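Local coordinates for bacterial regulatory proteins, tetR family (Corynebacterium glutamicum, PDB 3AQT), which represses transcription as a TetR-family regulator, probably by binding DNA through a helix-turn-helix motif, and binds the inducer resorcinol, at residues V97-F102 and H151-R156; G173-E178 and R219-Q224; A49-S54 and A76-G81. One frame throughout, in Å; residues are numbered along the deposited sequence.

How the contacts relate
The three contacts follow the long axis of an all-helical TetR-type chain. Contact 3 lies in the probable DNA-binding end, about 24 Å from the centre of the chain, and contact 2 at the far end, 46 Å from it centre to centre. Contact 1 sits between them, 20 Å from contact 3 and 26 Å from contact 2. Contacts 1 and 3 touch, V97 CG2 packing on I52 O at 3.9 Å, whereas contacts 1 and 2 stay about 10 Å apart at their nearest atoms. Resorcinol lies about 7 Å from the L154 side chain in contact 1 and about 8 Å from the F175 side chain in contact 2.

Contact 1. Residues V97-F102 and H151-R156; sequences VAEDAF and HPVLMR
L154 lays its CD2 methyl over the middle of the F102 ring, a CH-pi contact 3.5 Å from CD2 to the ring centroid and almost on the ring normal. The same ring is met at its edge by V153, whose CG1 lies near the ring plane, 3.5 Å from F102 CD2, so two neighbouring residues of one helix hold a face and an edge of one phenyl group. V153 reaches this place because CG1 stands anti to its backbone N (chi1 176°), and that methyl also meets A98 CB at 4.0 Å and the CG of E99 at 3.8 Å. Segments 97-102 and 151-156, on helices 90-111 and 150-157, cross at -44° with their axes 9.6 Å apart at closest approach. In this TetR-type fold helix 90-111 runs on from the probable DNA-binding end, and here it meets the ligand-binding part: L154 also packs on F188, a residue of the resorcinol pocket, while W140 sets its ring edge-to-face with F102. On the more exposed flank E99 and R156 cross at about a right angle and form a salt bridge. The guanidinium comes side-on, giving both NE and NH2 to the single oxygen OE2 of E99, with NE to OE2 at 2.8 Å and NH2 to OE2 at 3.0 Å. NE meets that oxygen nearly head-on along the C-O bond, NH2 from the anti side, somewhat out of the carboxylate plane, and the two flat groups are turned 58° from each other. R156 NH2 has a second acceptor in Q95 OE1.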
ATOM      1  N   VAL B  97       4.122   0.115  19.381  1.00 33.04           N
ATOM      2  CA  VAL B  97       4.950  -1.082  19.324  1.00 32.00           C
ATOM      3  C   VAL B  97       5.629  -1.182  17.954  1.00 32.87           C
ATOM      4  O   VAL B  97       6.802  -1.547  17.859  1.00 34.28           O
ATOM      5  CB  VAL B  97       4.094  -2.356  19.598  1.00 32.50           C
ATOM      6  CG1 VAL B  97       4.887  -3.621  19.297  1.00 29.91           C
ATOM      7  CG2 VAL B  97       3.656  -2.363  21.053  1.00 30.77           C
ATOM      8  N   ALA B  98       4.888  -0.860  16.895  1.00 32.59           N
ATOM      9  CA  ALA B  98       5.438  -0.897  15.539  1.00 32.96           C
ATOM     10  C   ALA B  98       6.516   0.181  15.383  1.00 31.83           C
ATOM     11  O   ALA B  98       7.550  -0.056  14.762  1.00 30.37           O
ATOM     12  CB  ALA B  98       4.329  -0.686  14.506  1.00 32.89           C
ATOM     13  N   GLU B  99       6.277   1.364  15.946  1.00 31.54           N
ATOM     14  CA  GLU B  99       7.269   2.435  15.860  1.00 33.06           C
ATOM     15  C   GLU B  99       8.564   1.960  16.502  1.00 33.43           C
ATOM     16  O   GLU B  99       9.656   2.171  15.965  1.00 35.06           O
ATOM     17  CB  GLU B  99       6.790   3.706  16.570  1.00 30.85           C
ATOM     18  CG  GLU B  99       5.865   4.585  15.738  1.00 35.94           C
ATOM     19  CD  GLU B  99       5.733   6.002  16.294  1.00 38.33           C
ATOM     20  OE1 GLU B  99       6.430   6.343  17.275  1.00 40.54           O
ATOM     21  OE2 GLU B  99       4.932   6.787  15.743  1.00 41.24           O
ATOM     22  N   ASP B 100       8.436   1.314  17.655  1.00 31.86           N
ATOM     23  CA  ASP B 100       9.586   0.812  18.373  1.00 31.82           C
ATOM     24  C   ASP B 100      10.353  -0.180  17.500  1.00 31.27           C
ATOM     25  O   ASP B 100      11.576  -0.128  17.416  1.00 32.63           O
ATOM     26  CB  ASP B 100       9.131   0.147  19.677  1.00 32.12           C
ATOM     27  CG  ASP B 100      10.287  -0.424  20.479  1.00 34.26           C
ATOM     28  OD1 ASP B 100      11.071   0.369  21.049  1.00 32.95           O
ATOM     29  OD2 ASP B 100      10.414  -1.666  20.536  1.00 35.30           O
ATOM     30  N   ALA B 101       9.634  -1.076  16.835  1.00 30.29           N
ATOM     31  CA  ALA B 101      10.284  -2.064  15.975  1.00 30.90           C
ATOM     32  C   ALA B 101      10.968  -1.439  14.750  1.00 31.11           C
ATOM     33  O   ALA B 101      12.119  -1.753  14.441  1.00 29.67           O
ATOM     34  CB  ALA B 101       9.271  -3.113  15.523  1.00 28.65           C
ATOM     35  N   PHE B 102      10.264  -0.554  14.053  1.00 30.77           N
ATOM     36  CA  PHE B 102      10.830   0.073  12.867  1.00 31.45           C
ATOM     37  C   PHE B 102      11.988   1.009  13.190  1.00 31.87           C
ATOM     38  O   PHE B 102      12.977   1.055  12.457  1.00 32.39           O
ATOM     39  CB  PHE B 102       9.751   0.837  12.097  1.00 31.07           C
ATOM     40  CG  PHE B 102       8.616  -0.021  11.628  1.00 30.53           C
ATOM     41  CD1 PHE B 102       8.842  -1.326  11.206  1.00 31.25           C
ATOM     42  CD2 PHE B 102       7.322   0.486  11.585  1.00 31.87           C
ATOM     43  CE1 PHE B 102       7.796  -2.117  10.747  1.00 33.78           C
ATOM     44  CE2 PHE B 102       6.263  -0.293  11.128  1.00 34.58           C
ATOM     45  CZ  PHE B 102       6.500  -1.601  10.706  1.00 32.75           C
ATOM     46  N   HIS B 151       1.517   1.685   6.806  1.00 39.08           N
ATOM     47  CA  HIS B 151       2.073   2.718   5.952  1.00 37.02           C
ATOM     48  C   HIS B 151       2.374   4.014   6.697  1.00 37.01           C
ATOM     49  O   HIS B 151       3.482   4.535   6.615  1.00 38.01           O
ATOM     50  CB  HIS B 151       1.135   3.005   4.781  1.00 34.05           C
ATOM     51  CG  HIS B 151       1.733   3.907   3.749  1.00 36.34           C
ATOM     52  ND1 HIS B 151       2.666   3.472   2.832  1.00 35.52           N
ATOM     53  CD2 HIS B 151       1.577   5.234   3.525  1.00 35.66           C
ATOM     54  CE1 HIS B 151       3.060   4.492   2.090  1.00 35.12           C
ATOM     55  NE2 HIS B 151       2.414   5.572   2.491  1.00 35.63           N
ATOM     56  N   PRO B 152       1.388   4.564   7.424  1.00 37.66           N
ATOM     57  CA  PRO B 152       1.625   5.814   8.161  1.00 36.35           C
ATOM     58  C   PRO B 152       2.766   5.698   9.180  1.00 36.06           C
ATOM     59  O   PRO B 152       3.532   6.643   9.369  1.00 36.76           O
ATOM     60  CB  PRO B 152       0.277   6.084   8.839  1.00 35.19           C
ATOM     61  CG  PRO B 152      -0.710   5.412   7.946  1.00 34.21           C
ATOM     62  CD  PRO B 152      -0.015   4.131   7.560  1.00 36.07           C
ATOM     63  N   VAL B 153       2.864   4.549   9.846  1.00 35.18           N
ATOM     64  CA  VAL B 153       3.918   4.329  10.833  1.00 34.86           C
ATOM     65  C   VAL B 153       5.269   4.278  10.126  1.00 33.85           C
ATOM     66  O   VAL B 153       6.218   4.939  10.534  1.00 34.35           O
ATOM     67  CB  VAL B 153       3.705   3.009  11.619  1.00 35.59           C
ATOM     68  CG1 VAL B 153       4.877   2.777  12.566  1.00 37.60           C
ATOM     69  CG2 VAL B 153       2.402   3.067  12.411  1.00 36.67           C
ATOM     70  N   LEU B 154       5.351   3.492   9.062  1.00 34.23           N
ATOM     71  CA  LEU B 154       6.582   3.394   8.302  1.00 34.33           C
ATOM     72  C   LEU B 154       7.025   4.781   7.841  1.00 34.96           C
ATOM     73  O   LEU B 154       8.210   5.110   7.887  1.00 35.46           O
ATOM     74  CB  LEU B 154       6.394   2.470   7.097  1.00 33.19           C
ATOM     75  CG  LEU B 154       6.346   0.982   7.443  1.00 33.76           C
ATOM     76  CD1 LEU B 154       5.887   0.177   6.245  1.00 32.43           C
ATOM     77  CD2 LEU B 154       7.718   0.533   7.907  1.00 31.88           C
HETATM   78  N   MSE B 155       6.066   5.604   7.428  1.00 35.32           N
HETATM   79  CA  MSE B 155       6.368   6.953   6.960  1.00 36.52           C
HETATM   80  C   MSE B 155       6.865   7.898   8.039  1.00 36.44           C
HETATM   81  O   MSE B 155       7.646   8.802   7.760  1.00 35.93           O
HETATM   82  CB  MSE B 155       5.142   7.552   6.261  1.00 39.62           C
HETATM   83  CG  MSE B 155       4.832   6.899   4.916  1.00 46.96           C
HETATM   84 SE   MSE B 155       6.052   7.397   3.467  1.00 57.21          SE
HETATM   85  CE  MSE B 155       7.685   6.721   4.183  1.00 58.47           C
ATOM     86  N   ARG B 156       6.417   7.700   9.272  1.00 36.64           N
ATOM     87  CA  ARG B 156       6.844   8.565  10.366  1.00 35.97           C
ATOM     88  C   ARG B 156       8.251   8.213  10.819  1.00 35.40           C
ATOM     89  O   ARG B 156       9.038   9.087  11.164  1.00 35.31           O
ATOM     90  CB  ARG B 156       5.926   8.421  11.590  1.00 36.03           C
ATOM     91  CG  ARG B 156       4.481   8.755  11.374  1.00 37.66           C
ATOM     92  CD  ARG B 156       3.789   8.993  12.701  1.00 38.65           C
ATOM     93  NE  ARG B 156       3.590   7.784  13.506  1.00 39.02           N
ATOM     94  CZ  ARG B 156       2.465   7.072  13.520  1.00 38.77           C
ATOM     95  NH1 ARG B 156       1.432   7.436  12.769  1.00 35.60           N
ATOM     96  NH2 ARG B 156       2.358   6.017  14.314  1.00 37.73           N
TER

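Contact 2. Residues G173-E178 and R219-Q224; sequences GRFTIE and RMVGVQ
F175 packs against V221 where a Schellman motif ends helix 209-220, with G222 as its C-prime residue at positive phi; the loop between helices 159-171 and 180-199 runs across this turn. At the start of the side chain, F175 CB lies 3.2 Å from V221 O, the carbonyl oxygen that also accepts a hydrogen bond from T176. From CG onward the ring lies alongside V221, because CG is turned anti to the carbonyl carbon (chi1 -58°). One face then receives V221 CG2 in a CH-pi contact, offset toward the rim, with CD1 at 3.8 Å from that methyl and CE1 close behind. Both carbons also meet V223 CG2, which lies near the ring plane at the edge, 4.0 Å from CD1. The other methyl of V221, CG1, turns to I177 and meets its CD1 at 3.8 Å, so the valine is shared between two side chains of the loop. L166 of helix 159-171 and A120 of helix 119-134 also pack on F175. The guanidinium of R174 forms salt bridges to D118 and E227, and E178 forms salt bridges to R219 and R229 of the second subunit, so the loop takes part in the dimer interface. T176 N gives its hydrogen to V221 O at 2.6 Å, and one water joins T176 OG1 to G222 O, 2.8 Å from each.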
ATOM      1  N   GLY B 173      23.522  12.002  -9.098  1.00 41.25           N
ATOM      2  CA  GLY B 173      23.150  11.547 -10.426  1.00 38.95           C
ATOM      3  C   GLY B 173      22.907  10.048 -10.543  1.00 38.45           C
ATOM      4  O   GLY B 173      22.741   9.526 -11.647  1.00 38.86           O
ATOM      5  N   ARG B 174      22.892   9.347  -9.415  1.00 37.47           N
ATOM      6  CA  ARG B 174      22.661   7.906  -9.417  1.00 35.99           C
ATOM      7  C   ARG B 174      21.190   7.581  -9.686  1.00 36.03           C
ATOM      8  O   ARG B 174      20.879   6.580 -10.321  1.00 37.13           O
ATOM      9  CB  ARG B 174      23.061   7.312  -8.068  1.00 35.83           C
ATOM     10  CG  ARG B 174      23.151   5.793  -8.040  1.00 35.49           C
ATOM     11  CD  ARG B 174      24.317   5.304  -8.875  1.00 33.74           C
ATOM     12  NE  ARG B 174      24.732   3.949  -8.519  1.00 33.47           N
ATOM     13  CZ  ARG B 174      24.765   2.931  -9.375  1.00 33.66           C
ATOM     14  NH1 ARG B 174      24.397   3.110 -10.638  1.00 31.71           N
ATOM     15  NH2 ARG B 174      25.195   1.742  -8.977  1.00 33.67           N
ATOM     16  N   PHE B 175      20.291   8.430  -9.197  1.00 35.94           N
ATOM     17  CA  PHE B 175      18.862   8.216  -9.376  1.00 36.95           C
ATOM     18  C   PHE B 175      18.204   9.307 -10.207  1.00 39.66           C
ATOM     19  O   PHE B 175      18.717  10.424 -10.309  1.00 41.96           O
ATOM     20  CB  PHE B 175      18.130   8.189  -8.024  1.00 34.39           C
ATOM     21  CG  PHE B 175      18.624   7.150  -7.062  1.00 30.92           C
ATOM     22  CD1 PHE B 175      19.094   5.928  -7.506  1.00 28.72           C
ATOM     23  CD2 PHE B 175      18.576   7.390  -5.696  1.00 30.99           C
ATOM     24  CE1 PHE B 175      19.512   4.955  -6.597  1.00 30.28           C
ATOM     25  CE2 PHE B 175      18.988   6.429  -4.780  1.00 30.82           C
ATOM     26  CZ  PHE B 175      19.457   5.209  -5.230  1.00 30.19           C
ATOM     27  N   THR B 176      17.053   8.971 -10.784  1.00 40.57           N
ATOM     28  CA  THR B 176      16.256   9.915 -11.554  1.00 42.21           C
ATOM     29  C   THR B 176      14.891   9.886 -10.878  1.00 41.89           C
ATOM     30  O   THR B 176      14.202   8.868 -10.914  1.00 42.61           O
ATOM     31  CB  THR B 176      16.098   9.477 -13.020  1.00 44.62           C
ATOM     32  OG1 THR B 176      17.373   9.516 -13.669  1.00 47.68           O
ATOM     33  CG2 THR B 176      15.126  10.401 -13.752  1.00 43.70           C
ATOM     34  N   ILE B 177      14.511  10.994 -10.254  1.00 41.61           N
ATOM     35  CA  ILE B 177      13.243  11.070  -9.542  1.00 42.19           C
ATOM     36  C   ILE B 177      12.594  12.421  -9.768  1.00 43.95           C
ATOM     37  O   ILE B 177      13.233  13.453  -9.578  1.00 46.63           O
ATOM     38  CB  ILE B 177      13.468  10.894  -8.020  1.00 41.51           C
ATOM     39  CG1 ILE B 177      14.130   9.549  -7.736  1.00 40.72           C
ATOM     40  CG2 ILE B 177      12.153  11.021  -7.273  1.00 39.86           C
ATOM     41  CD1 ILE B 177      14.733   9.409  -6.339  1.00 47.18           C
ATOM     42  N   GLU B 178      11.319  12.423 -10.144  1.00 46.06           N
ATOM     43  CA  GLU B 178      10.614  13.678 -10.394  1.00 47.60           C
ATOM     44  C   GLU B 178      10.000  14.262  -9.128  1.00 47.22           C
ATOM     45  O   GLU B 178       9.921  15.480  -8.974  1.00 47.41           O
ATOM     46  CB  GLU B 178       9.527  13.467 -11.441  1.00 50.74           C
ATOM     47  CG  GLU B 178      10.071  13.023 -12.785  1.00 58.07           C
ATOM     48  CD  GLU B 178       8.992  12.492 -13.699  1.00 62.55           C
ATOM     49  OE1 GLU B 178       8.432  11.419 -13.393  1.00 67.76           O
ATOM     50  OE2 GLU B 178       8.697  13.146 -14.717  1.00 64.29           O
ATOM     51  N   ARG B 219      14.908   0.204  -9.994  1.00 34.95           N
ATOM     52  CA  ARG B 219      14.484   0.585 -11.330  1.00 35.91           C
ATOM     53  C   ARG B 219      13.501   1.751 -11.233  1.00 36.77           C
ATOM     54  O   ARG B 219      13.545   2.688 -12.029  1.00 35.51           O
ATOM     55  CB  ARG B 219      13.855  -0.609 -12.050  1.00 36.53           C
ATOM     56  CG  ARG B 219      14.883  -1.616 -12.533  1.00 40.16           C
ATOM     57  CD  ARG B 219      14.278  -2.628 -13.478  1.00 41.80           C
ATOM     58  NE  ARG B 219      13.672  -3.736 -12.758  1.00 47.26           N
ATOM     59  CZ  ARG B 219      14.304  -4.866 -12.466  1.00 48.09           C
ATOM     60  NH1 ARG B 219      15.564  -5.038 -12.845  1.00 47.75           N
ATOM     61  NH2 ARG B 219      13.676  -5.816 -11.783  1.00 49.75           N
HETATM   62  N   MSE B 220      12.634   1.708 -10.228  1.00 37.94           N
HETATM   63  CA  MSE B 220      11.667   2.771 -10.039  1.00 40.35           C
HETATM   64  C   MSE B 220      12.332   4.125  -9.858  1.00 39.45           C
HETATM   65  O   MSE B 220      11.764   5.142 -10.246  1.00 38.70           O
HETATM   66  CB  MSE B 220      10.775   2.488  -8.833  1.00 46.45           C
HETATM   67  CG  MSE B 220       9.665   3.513  -8.686  1.00 53.25           C
HETATM   68 SE   MSE B 220       8.665   3.332  -7.062  1.00 65.81          SE
HETATM   69  CE  MSE B 220       9.766   4.509  -5.976  1.00 61.99           C
ATOM     70  N   VAL B 221      13.529   4.150  -9.269  1.00 39.54           N
ATOM     71  CA  VAL B 221      14.221   5.422  -9.079  1.00 40.33           C
ATOM     72  C   VAL B 221      15.261   5.778 -10.150  1.00 42.22           C
ATOM     73  O   VAL B 221      16.117   6.647  -9.936  1.00 41.70           O
ATOM     74  CB  VAL B 221      14.853   5.540  -7.663  1.00 40.07           C
ATOM     75  CG1 VAL B 221      13.743   5.723  -6.636  1.00 39.79           C
ATOM     76  CG2 VAL B 221      15.694   4.318  -7.335  1.00 38.57           C
ATOM     77  N   GLY B 222      15.186   5.110 -11.300  1.00 42.07           N
ATOM     78  CA  GLY B 222      16.071   5.446 -12.401  1.00 43.29           C
ATOM     79  C   GLY B 222      17.341   4.668 -12.657  1.00 43.66           C
ATOM     80  O   GLY B 222      18.245   5.171 -13.322  1.00 46.10           O
ATOM     81  N   VAL B 223      17.419   3.451 -12.149  1.00 43.30           N
ATOM     82  CA  VAL B 223      18.596   2.630 -12.351  1.00 43.10           C
ATOM     83  C   VAL B 223      18.340   1.661 -13.501  1.00 44.59           C
ATOM     84  O   VAL B 223      17.291   1.018 -13.556  1.00 45.46           O
ATOM     85  CB  VAL B 223      18.931   1.837 -11.063  1.00 41.93           C
ATOM     86  CG1 VAL B 223      20.100   0.895 -11.303  1.00 41.15           C
ATOM     87  CG2 VAL B 223      19.259   2.800  -9.942  1.00 39.89           C
ATOM     88  N   GLN B 224      19.295   1.577 -14.424  1.00 45.36           N
ATOM     89  CA  GLN B 224      19.210   0.685 -15.576  1.00 46.95           C
ATOM     90  C   GLN B 224      18.720  -0.693 -15.127  1.00 45.72           C
ATOM     91  O   GLN B 224      19.197  -1.249 -14.138  1.00 44.51           O
ATOM     92  CB  GLN B 224      20.592   0.588 -16.251  1.00 51.75           C
ATOM     93  CG  GLN B 224      20.905  -0.730 -16.989  1.00 58.99           C
ATOM     94  CD  GLN B 224      20.178  -0.875 -18.323  1.00 64.01           C
ATOM     95  OE1 GLN B 224      18.963  -1.083 -18.368  1.00 68.92           O
ATOM     96  NE2 GLN B 224      20.926  -0.766 -19.419  1.00 65.83           N
TER
HETATM   97  O   HOH W   1      19.475   7.640 -13.516  1.00 42.13           O

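Contact 3. Residues A49-S54 and A76-G81; sequences ARLITS and ANIGTG
R50 and A76 bring their CA atoms to 5.3 Å, where helix 41-62 passes the turn that follows helix 69-75, a helix that ends in a Schellman motif with N77 at positive phi. A76 is the centre of the contact: its methyl points at the helix and settles between the backbone and side chains of R50 and L51, with CB 3.9 Å from R50 O and 3.7 Å from L51 CD2. That leucine methyl also takes the tip of I78, whose CD1 lies 4.1 Å away, the two side chains crossing at about a right angle. I78 gets there with CG1 in the crowded position between its backbone N and carbonyl carbon (chi1 67°). Polar groups meet through water at the more exposed side. The R50 chain runs extended from CG to NE, and NH1 gives a hydrogen to a water 2.9 Å away, lying in the guanidinium plane; the water in turn donates to A76 O at 2.7 Å. S54 places its OG 3.7 Å from A76 N, but the hydroxyl is hydrogen-bonded to I72 O in helix 69-75. The turn belongs to the predicted helix-turn-helix motif, and helix 41-62 backs it: L51 also packs on I72 of helix 69-75 and on F83 and F87 of the following loop, while I52 faces L93 and A96 of helix 90-111.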
ATOM      1  N   ALA B  49       4.912   3.676  28.822  1.00 32.78           N
ATOM      2  CA  ALA B  49       6.167   3.019  28.510  1.00 29.23           C
ATOM      3  C   ALA B  49       6.124   1.542  28.891  1.00 28.60           C
ATOM      4  O   ALA B  49       6.553   0.676  28.114  1.00 28.16           O
ATOM      5  CB  ALA B  49       7.303   3.719  29.233  1.00 24.73           C
ATOM      6  N   ARG B  50       5.599   1.252  30.081  1.00 29.04           N
ATOM      7  CA  ARG B  50       5.504  -0.123  30.558  1.00 29.31           C
ATOM      8  C   ARG B  50       4.518  -0.946  29.755  1.00 28.68           C
ATOM      9  O   ARG B  50       4.724  -2.147  29.548  1.00 29.88           O
ATOM     10  CB  ARG B  50       5.119  -0.145  32.033  1.00 30.68           C
ATOM     11  CG  ARG B  50       6.197   0.399  32.930  1.00 33.38           C
ATOM     12  CD  ARG B  50       5.735   0.482  34.361  1.00 35.28           C
ATOM     13  NE  ARG B  50       6.721   1.165  35.188  1.00 39.19           N
ATOM     14  CZ  ARG B  50       6.581   1.386  36.492  1.00 41.63           C
ATOM     15  NH1 ARG B  50       5.487   0.973  37.121  1.00 41.63           N
ATOM     16  NH2 ARG B  50       7.537   2.012  37.169  1.00 39.51           N
ATOM     17  N   LEU B  51       3.442  -0.307  29.312  1.00 28.57           N
ATOM     18  CA  LEU B  51       2.438  -0.984  28.501  1.00 29.40           C
ATOM     19  C   LEU B  51       3.052  -1.342  27.156  1.00 29.95           C
ATOM     20  O   LEU B  51       2.861  -2.453  26.652  1.00 30.96           O
ATOM     21  CB  LEU B  51       1.210  -0.089  28.305  1.00 30.20           C
ATOM     22  CG  LEU B  51       0.307   0.006  29.541  1.00 31.21           C
ATOM     23  CD1 LEU B  51      -0.782   1.024  29.319  1.00 33.15           C
ATOM     24  CD2 LEU B  51      -0.294  -1.365  29.830  1.00 29.49           C
ATOM     25  N   ILE B  52       3.807  -0.407  26.587  1.00 30.55           N
ATOM     26  CA  ILE B  52       4.461  -0.636  25.306  1.00 30.97           C
ATOM     27  C   ILE B  52       5.399  -1.838  25.424  1.00 32.34           C
ATOM     28  O   ILE B  52       5.394  -2.731  24.574  1.00 31.89           O
ATOM     29  CB  ILE B  52       5.259   0.613  24.861  1.00 33.23           C
ATOM     30  CG1 ILE B  52       4.287   1.744  24.522  1.00 35.63           C
ATOM     31  CG2 ILE B  52       6.121   0.294  23.655  1.00 32.11           C
ATOM     32  CD1 ILE B  52       3.166   1.439  23.544  1.00 47.18           C
ATOM     33  N   THR B  53       6.194  -1.856  26.491  1.00 32.60           N
ATOM     34  CA  THR B  53       7.138  -2.944  26.741  1.00 31.23           C
ATOM     35  C   THR B  53       6.389  -4.258  26.927  1.00 30.27           C
ATOM     36  O   THR B  53       6.804  -5.303  26.413  1.00 30.42           O
ATOM     37  CB  THR B  53       7.988  -2.664  28.014  1.00 31.66           C
ATOM     38  OG1 THR B  53       8.751  -1.466  27.822  1.00 32.15           O
ATOM     39  CG2 THR B  53       8.944  -3.822  28.305  1.00 29.30           C
ATOM     40  N   SER B  54       5.285  -4.205  27.662  1.00 29.74           N
ATOM     41  CA  SER B  54       4.491  -5.404  27.906  1.00 32.37           C
ATOM     42  C   SER B  54       3.946  -5.959  26.594  1.00 32.34           C
ATOM     43  O   SER B  54       4.124  -7.142  26.278  1.00 31.60           O
ATOM     44  CB  SER B  54       3.332  -5.090  28.858  1.00 31.83           C
ATOM     45  OG  SER B  54       2.578  -6.262  29.118  1.00 31.76           O
ATOM     46  N   ALA B  76       2.235  -5.212  32.660  1.00 39.71           N
ATOM     47  CA  ALA B  76       2.690  -3.895  33.078  1.00 40.38           C
ATOM     48  C   ALA B  76       2.358  -3.666  34.547  1.00 42.26           C
ATOM     49  O   ALA B  76       2.694  -2.626  35.118  1.00 42.77           O
ATOM     50  CB  ALA B  76       2.035  -2.831  32.233  1.00 40.13           C
ATOM     51  N   ASN B  77       1.678  -4.642  35.145  1.00 44.18           N
ATOM     52  CA  ASN B  77       1.294  -4.582  36.546  1.00 44.78           C
ATOM     53  C   ASN B  77       0.288  -3.473  36.887  1.00 45.73           C
ATOM     54  O   ASN B  77       0.556  -2.629  37.742  1.00 44.74           O
ATOM     55  CB  ASN B  77       2.551  -4.434  37.407  1.00 45.94           C
ATOM     56  CG  ASN B  77       2.268  -4.564  38.886  1.00 48.36           C
ATOM     57  OD1 ASN B  77       1.641  -5.524  39.323  1.00 48.09           O
ATOM     58  ND2 ASN B  77       2.740  -3.598  39.670  1.00 49.63           N
ATOM     59  N   ILE B  78      -0.860  -3.471  36.206  1.00 47.13           N
ATOM     60  CA  ILE B  78      -1.928  -2.500  36.473  1.00 49.26           C
ATOM     61  C   ILE B  78      -3.298  -3.162  36.263  1.00 51.75           C
ATOM     62  O   ILE B  78      -3.397  -4.214  35.622  1.00 50.82           O
ATOM     63  CB  ILE B  78      -1.848  -1.234  35.562  1.00 49.08           C
ATOM     64  CG1 ILE B  78      -2.137  -1.602  34.105  1.00 48.95           C
ATOM     65  CG2 ILE B  78      -0.482  -0.586  35.680  1.00 47.00           C
ATOM     66  CD1 ILE B  78      -2.456  -0.419  33.193  1.00 47.18           C
ATOM     67  N   GLY B  79      -4.351  -2.552  36.811  1.00 54.13           N
ATOM     68  CA  GLY B  79      -5.688  -3.107  36.655  1.00 57.55           C
ATOM     69  C   GLY B  79      -6.137  -3.066  35.207  1.00 61.30           C
ATOM     70  O   GLY B  79      -5.938  -2.058  34.524  1.00 63.34           O
ATOM     71  N   THR B  80      -6.745  -4.148  34.727  1.00 63.21           N
ATOM     72  CA  THR B  80      -7.197  -4.210  33.334  1.00 64.21           C
ATOM     73  C   THR B  80      -8.157  -3.088  32.956  1.00 65.02           C
ATOM     74  O   THR B  80      -8.076  -2.527  31.854  1.00 66.36           O
ATOM     75  CB  THR B  80      -7.892  -5.548  33.019  1.00 64.47           C
ATOM     76  OG1 THR B  80      -6.945  -6.620  33.133  1.00 65.93           O
ATOM     77  CG2 THR B  80      -8.466  -5.526  31.608  1.00 64.34           C
ATOM     78  N   GLY B  81      -9.069  -2.764  33.867  1.00 62.57           N
ATOM     79  CA  GLY B  81     -10.028  -1.715  33.589  1.00 60.48           C
ATOM     80  C   GLY B  81      -9.416  -0.329  33.544  1.00 59.08           C
ATOM     81  O   GLY B  81     -10.131   0.649  33.338  1.00 61.54           O
TER
HETATM   82  O   HOH W   2       2.979  -0.245  36.342  1.00 41.20           O